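Side-chain contacts in parahox neighbor (Phaeodactylum tricornutum CCAP 1055/1, PDB 5Z5M), which probably converts 5-hydroxyisourate to (S)-allantoin in two steps, through fused hydroxyisourate hydrolase and OHCU decarboxylase domains: residues Arg120-Phe125 / Gly145-Thr150; Lys198-Leu203 / Cys249-Ala254. One frame throughout, in Å; residues are numbered along the deposited sequence.

Interaction 1: residues Arg120-Phe125 / Gly145-Thr150; sequences RDQCGF and GRVQHT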
loop_
_atom_site.group_PDB
_atom_site.type_symbol
_atom_site.label_atom_id
_atom_site.label_comp_id
_atom_site.label_asym_id
_atom_site.label_seq_id
_atom_site.Cartn_x
_atom_site.Cartn_y
_atom_site.Cartn_z
ATOM N N ARG A 120 37.502 -8.190 -6.790
ATOM C CA ARG A 120 38.194 -8.102 -8.065
ATOM C C ARG A 120 38.775 -9.454 -8.468
ATOM O O ARG A 120 38.788 -9.801 -9.652
ATOM C CB ARG A 120 39.296 -7.042 -8.015
ATOM C CG ARG A 120 40.162 -7.033 -9.262
ATOM C CD ARG A 120 40.384 -5.633 -9.789
ATOM N NE ARG A 120 40.705 -5.656 -11.214
ATOM C CZ ARG A 120 40.995 -4.578 -11.931
ATOM N NH1 ARG A 120 41.010 -3.384 -11.355
ATOM N NH2 ARG A 120 41.271 -4.694 -13.224
ATOM N N ASP A 121 39.239 -10.214 -7.479
ATOM C CA ASP A 121 39.778 -11.553 -7.712
ATOM C C ASP A 121 38.770 -12.457 -8.398
ATOM O O ASP A 121 39.090 -13.140 -9.368
ATOM C CB ASP A 121 40.213 -12.209 -6.394
ATOM C CG ASP A 121 41.422 -11.541 -5.773
ATOM O OD1 ASP A 121 42.140 -10.820 -6.498
ATOM O OD2 ASP A 121 41.657 -11.744 -4.561
ATOM N N GLN A 122 37.546 -12.458 -7.890
ATOM C CA GLN A 122 36.560 -13.428 -8.340
ATOM C C GLN A 122 35.761 -12.929 -9.544
ATOM O O GLN A 122 35.197 -13.733 -10.285
ATOM C CB GLN A 122 35.620 -13.797 -7.187
ATOM C CG GLN A 122 34.907 -12.621 -6.550
ATOM C CD GLN A 122 34.341 -12.955 -5.175
ATOM O OE1 GLN A 122 34.977 -13.642 -4.373
ATOM N NE2 GLN A 122 33.136 -12.472 -4.901
ATOM N N CYS A 123 35.729 -11.614 -9.749
ATOM C CA CYS A 123 34.920 -11.029 -10.825
ATOM C C CYS A 123 35.693 -10.706 -12.108
ATOM O O CYS A 123 35.127 -10.740 -13.201
ATOM C CB CYS A 123 34.230 -9.756 -10.327
ATOM S SG CYS A 123 32.800 -10.079 -9.298
ATOM N N GLY A 124 36.973 -10.378 -11.976
ATOM C CA GLY A 124 37.782 -10.037 -13.130
ATOM C C GLY A 124 37.698 -8.568 -13.499
ATOM O O GLY A 124 38.307 -8.129 -14.474
ATOM N N PHE A 125 36.930 -7.810 -12.721
ATOM C CA PHE A 125 36.824 -6.362 -12.897
ATOM C C PHE A 125 36.678 -5.711 -11.519
ATOM O O PHE A 125 36.304 -6.382 -10.559
ATOM C CB PHE A 125 35.647 -5.998 -13.817
ATOM C CG PHE A 125 34.360 -6.688 -13.465
ATOM C CD1 PHE A 125 34.007 -7.878 -14.078
ATOM C CD2 PHE A 125 33.502 -6.145 -12.519
ATOM C CE1 PHE A 125 32.828 -8.518 -13.758
ATOM C CE2 PHE A 125 32.322 -6.779 -12.193
ATOM C CZ PHE A 125 31.982 -7.969 -12.812
ATOM N N GLY A 145 27.809 -7.217 0.495
ATOM C CA GLY A 145 26.750 -7.977 -0.139
ATOM C C GLY A 145 27.151 -8.515 -1.501
ATOM O O GLY A 145 26.992 -9.700 -1.782
ATOM N N ARG A 146 27.686 -7.642 -2.346
ATOM C CA ARG A 146 27.957 -7.999 -3.734
ATOM C C ARG A 146 29.145 -8.950 -3.892
ATOM O O ARG A 146 29.312 -9.582 -4.934
ATOM C CB ARG A 146 28.160 -6.723 -4.560
ATOM C CG ARG A 146 26.842 -5.986 -4.833
ATOM C CD ARG A 146 27.040 -4.570 -5.361
ATOM N NE ARG A 146 27.931 -4.518 -6.516
ATOM C CZ ARG A 146 28.404 -3.392 -7.039
ATOM N NH1 ARG A 146 28.054 -2.219 -6.523
ATOM N NH2 ARG A 146 29.221 -3.437 -8.084
ATOM N N VAL A 147 29.957 -9.092 -2.851
ATOM C CA VAL A 147 31.059 -10.044 -2.933
ATOM C C VAL A 147 30.512 -11.472 -2.847
ATOM O O VAL A 147 31.200 -12.429 -3.199
ATOM C CB VAL A 147 32.111 -9.792 -1.836
ATOM C CG1 VAL A 147 31.572 -10.203 -0.473
ATOM C CG2 VAL A 147 33.407 -10.522 -2.153
ATOM N N GLN A 148 29.259 -11.607 -2.413
ATOM C CA GLN A 148 28.613 -12.918 -2.320
ATOM C C GLN A 148 27.905 -13.322 -3.620
ATOM O O GLN A 148 27.383 -14.433 -3.737
ATOM C CB GLN A 148 27.611 -12.936 -1.162
ATOM C CG GLN A 148 28.190 -12.492 0.171
ATOM C CD GLN A 148 27.155 -12.504 1.284
ATOM O OE1 GLN A 148 26.413 -13.472 1.450
ATOM N NE2 GLN A 148 27.090 -11.417 2.042
ATOM N N HIS A 149 27.895 -12.426 -4.601
ATOM C CA HIS A 149 27.217 -12.696 -5.865
ATOM C C HIS A 149 28.109 -13.404 -6.876
ATOM O O HIS A 149 29.333 -13.382 -6.765
ATOM C CB HIS A 149 26.697 -11.392 -6.480
ATOM C CG HIS A 149 25.655 -10.708 -5.656
ATOM N ND1 HIS A 149 25.200 -9.440 -5.937
ATOM C CD2 HIS A 149 24.978 -11.117 -4.555
ATOM C CE1 HIS A 149 24.286 -9.094 -5.047
ATOM N NE2 HIS A 149 24.132 -10.097 -4.198
ATOM N N THR A 150 27.478 -14.022 -7.873
ATOM C CA THR A 150 28.189 -14.631 -8.993
ATOM C C THR A 150 28.794 -13.561 -9.903
ATOM O O THR A 150 28.318 -12.423 -9.927
ATOM C CB THR A 150 27.250 -15.524 -9.827
ATOM O OG1 THR A 150 26.307 -14.701 -10.522
ATOM C CG2 THR A 150 26.505 -16.505 -8.931
#
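Gln-122 and Val-147 carry most of this contact, and one hydrogen bond joins them: Gln-122 NE2 donates to Val-147 O at 2.6 Å. The bond is short but bent, with an angle of 139° at the hydrogen. The carbonyl oxygen lies practically in the plane of the Gln-122 amide, whereas the amide nitrogen reaches it from a position tilted 20° off the carbonyl plane of Val-147. Gln-122 gets there from a crowded start: its CG sits between the backbone N and the carbonyl carbon (chi1 56°), and the chain beyond then runs out extended across the gap. The nearest pair of CA atoms, those of Gln-122 and Val-147, is still 8.4 Å apart, so the side chain alone spans the distance. The same NE2 packs against Val-147 CG2 at 3.4 Å, where the two side chains cross at about a right angle. Beyond this, Val-147 rests on Leu-115 and Ala-118 of helix 106-123. Cys-123 is partly covered by the other segment without touching it; its CB lies 3.8 Å above the ring plane of Phe-125, over the centre.

The acceptor belongs to a type I turn from Arg-146 to His-149, closed by His-149 N bonding Arg-146 O at 3.2 Å. Glu-154 takes both Arg-146 NE and His-149 ND1, tying the turn to the next helix. Gly-124, with positive phi, ends helix 106-123, and Thr-150 is the N-cap of helix 151-173. A side-chain amide at a helix C-terminus thus grips the turn between two further helices, a helix-to-turn junction in the helical OHCU decarboxylase domain.

Interaction 2: residues Lys198-Leu203 / Cys249-Ala254; sequences KMRIHL and CGEYFA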
loop_
_atom_site.group_PDB
_atom_site.type_symbol
_atom_site.label_atom_id
_atom_site.label_comp_id
_atom_site.label_asym_id
_atom_site.label_seq_id
_atom_site.Cartn_x
_atom_site.Cartn_y
_atom_site.Cartn_z
ATOM N N LYS A 198 -7.704 20.924 1.155
ATOM C CA LYS A 198 -7.257 21.926 2.120
ATOM C C LYS A 198 -6.177 21.423 3.089
ATOM O O LYS A 198 -6.067 21.923 4.206
ATOM C CB LYS A 198 -8.457 22.467 2.913
ATOM C CG LYS A 198 -9.596 22.998 2.038
ATOM C CD LYS A 198 -10.684 23.670 2.887
ATOM C CE LYS A 198 -11.997 22.898 2.854
ATOM N NZ LYS A 198 -12.804 23.195 1.633
ATOM N N MET A 199 -5.368 20.452 2.662
ATOM C CA MET A 199 -4.253 19.986 3.491
ATOM C C MET A 199 -3.018 20.845 3.226
ATOM O O MET A 199 -2.648 21.044 2.071
ATOM C CB MET A 199 -3.934 18.506 3.217
ATOM C CG MET A 199 -2.835 17.934 4.120
ATOM S SD MET A 199 -2.346 16.230 3.756
ATOM C CE MET A 199 -3.826 15.322 4.200
ATOM N N ARG A 200 -2.393 21.361 4.284
ATOM C CA ARG A 200 -1.140 22.106 4.140
ATOM C C ARG A 200 -0.002 21.150 3.847
ATOM O O ARG A 200 0.086 20.076 4.439
ATOM C CB ARG A 200 -0.804 22.921 5.395
ATOM C CG ARG A 200 -1.755 24.051 5.710
ATOM C CD ARG A 200 -1.218 24.917 6.849
ATOM N NE ARG A 200 -0.819 24.133 8.019
ATOM C CZ ARG A 200 0.333 24.286 8.665
ATOM N NH1 ARG A 200 1.208 25.200 8.267
ATOM N NH2 ARG A 200 0.611 23.529 9.719
ATOM N N ILE A 201 0.870 21.561 2.936
ATOM C CA ILE A 201 2.003 20.750 2.511
ATOM C C ILE A 201 3.215 21.647 2.314
ATOM O O ILE A 201 3.147 22.616 1.564
ATOM C CB ILE A 201 1.721 20.004 1.193
ATOM C CG1 ILE A 201 0.512 19.073 1.319
ATOM C CG2 ILE A 201 2.955 19.215 0.769
ATOM C CD1 ILE A 201 0.089 18.433 -0.010
ATOM N N HIS A 202 4.315 21.340 2.999
ATOM C CA HIS A 202 5.562 22.060 2.777
ATOM C C HIS A 202 6.554 21.190 2.012
ATOM O O HIS A 202 6.440 19.962 2.001
ATOM C CB HIS A 202 6.174 22.518 4.103
ATOM C CG HIS A 202 5.330 23.513 4.836
ATOM N ND1 HIS A 202 5.665 24.000 6.085
ATOM C CD2 HIS A 202 4.170 24.116 4.497
ATOM C CE1 HIS A 202 4.740 24.855 6.480
ATOM N NE2 HIS A 202 3.819 24.945 5.538
ATOM N N LEU A 203 7.506 21.845 1.355
ATOM C CA LEU A 203 8.546 21.164 0.589
ATOM C C LEU A 203 9.903 21.803 0.863
ATOM O O LEU A 203 10.071 23.015 0.698
ATOM C CB LEU A 203 8.236 21.212 -0.917
ATOM C CG LEU A 203 9.225 20.475 -1.830
ATOM C CD1 LEU A 203 9.321 18.993 -1.464
ATOM C CD2 LEU A 203 8.840 20.647 -3.308
ATOM N N CYS A 249 -1.187 16.138 8.088
ATOM C CA CYS A 249 -2.386 15.313 8.008
ATOM C C CYS A 249 -3.269 15.424 9.239
ATOM O O CYS A 249 -4.476 15.208 9.155
ATOM C CB CYS A 249 -2.012 13.851 7.787
ATOM S SG CYS A 249 -1.204 13.578 6.219
ATOM N N GLY A 250 -2.659 15.738 10.378
ATOM C CA GLY A 250 -3.403 15.908 11.614
ATOM C C GLY A 250 -4.472 16.976 11.499
ATOM O O GLY A 250 -5.609 16.774 11.931
ATOM N N GLU A 251 -4.108 18.117 10.923
ATOM C CA GLU A 251 -5.070 19.193 10.686
ATOM C C GLU A 251 -6.187 18.751 9.746
ATOM O O GLU A 251 -7.340 19.124 9.939
ATOM C CB GLU A 251 -4.375 20.426 10.104
ATOM C CG GLU A 251 -3.137 20.855 10.852
ATOM C CD GLU A 251 -2.337 21.906 10.105
ATOM O OE1 GLU A 251 -2.792 22.366 9.033
ATOM O OE2 GLU A 251 -1.241 22.261 10.592
ATOM N N TYR A 252 -5.843 17.968 8.722
ATOM C CA TYR A 252 -6.848 17.491 7.778
ATOM C C TYR A 252 -7.844 16.549 8.464
ATOM O O TYR A 252 -9.056 16.696 8.304
ATOM C CB TYR A 252 -6.194 16.788 6.570
ATOM C CG TYR A 252 -7.201 16.027 5.734
ATOM C CD1 TYR A 252 -8.059 16.694 4.866
ATOM C CD2 TYR A 252 -7.314 14.644 5.837
ATOM C CE1 TYR A 252 -8.995 16.005 4.121
ATOM C CE2 TYR A 252 -8.247 13.947 5.098
ATOM C CZ TYR A 252 -9.086 14.631 4.242
ATOM O OH TYR A 252 -10.016 13.943 3.500
ATOM N N PHE A 253 -7.345 15.583 9.230
ATOM C CA PHE A 253 -8.257 14.655 9.893
ATOM C C PHE A 253 -9.157 15.384 10.902
ATOM O O PHE A 253 -10.330 15.040 11.057
ATOM C CB PHE A 253 -7.472 13.532 10.568
ATOM C CG PHE A 253 -6.768 12.640 9.592
ATOM C CD1 PHE A 253 -7.433 12.178 8.470
ATOM C CD2 PHE A 253 -5.444 12.291 9.773
ATOM C CE1 PHE A 253 -6.797 11.366 7.551
ATOM C CE2 PHE A 253 -4.800 11.480 8.858
ATOM C CZ PHE A 253 -5.480 11.021 7.745
ATOM N N ALA A 254 -8.614 16.401 11.560
ATOM C CA ALA A 254 -9.395 17.180 12.525
ATOM C C ALA A 254 -10.505 17.977 11.840
ATOM O O ALA A 254 -11.561 18.212 12.428
ATOM C CB ALA A 254 -8.487 18.114 13.319
HETATM O O HOH W 1 -3.306 20.425 6.899
#
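The guanidinium of Arg-200 and the carboxylate of Glu-251 meet edge to edge, their planes only 6° apart. Arg-200 NE gives an almost straight bond (171°) to the syn lone pair of Glu-251 OE1 at 2.8 Å, and Arg-200 NH2 faces Glu-251 OE2 to complete a two-pronged salt bridge; the 2.4 Å modelled for this second prong is doubtfully short. Arg-200 also makes a cation-pi contact with Phe-248. The Tyr-252 ring has Phe-253 CE1 at its edge, in plane, while the methyl CE of Met-199 approaches it obliquely. That methyl touches Tyr-252 CB and Cys-249 SG, each at 3.7 Å, reached by a chain that leaves anti to the backbone N (chi1 -176°) and bends at its end. Tyr-252 OH bonds Asp-189.

A water ties the strand backbone to the same carboxylate: it accepts from Arg-200 N and donates to Glu-251 OE1, both at 2.9 Å. OE1 therefore holds two donors, the water and NE. His-137 of the second subunit packs on both members of the salt bridge. With an alanine here, the buried carboxylate of Glu-251 would probably be left without its countercharge, keeping the water as its one partner across this contact. The salt bridge and the apolar packing of Met-199 on Cys-249 and Tyr-252 thus join strand 200-207 to helix 249-256 in the transthyretin-like domain, and the matched charges are likely to lower the cost of burying Glu-251.

In the fold
Interactions 1 and 2 belong to different halves of the fusion: the first lies in the helical OHCU decarboxylase region, the second in the transthyretin-like region. They follow one another along the chain, on opposite sides of its centre; their centres are 48 Å apart and their nearest atoms about 29 Å, so no direct contact relates them within one chain. The assembly brings the same elements together between chains. Arg-146 of interaction 1 packs on Ala-254 of the second subunit, within the helix used there by interaction 2, while Arg-200 and Glu-251 of interaction 2 pack on His-137 of the second subunit, which lies on helix 136-146.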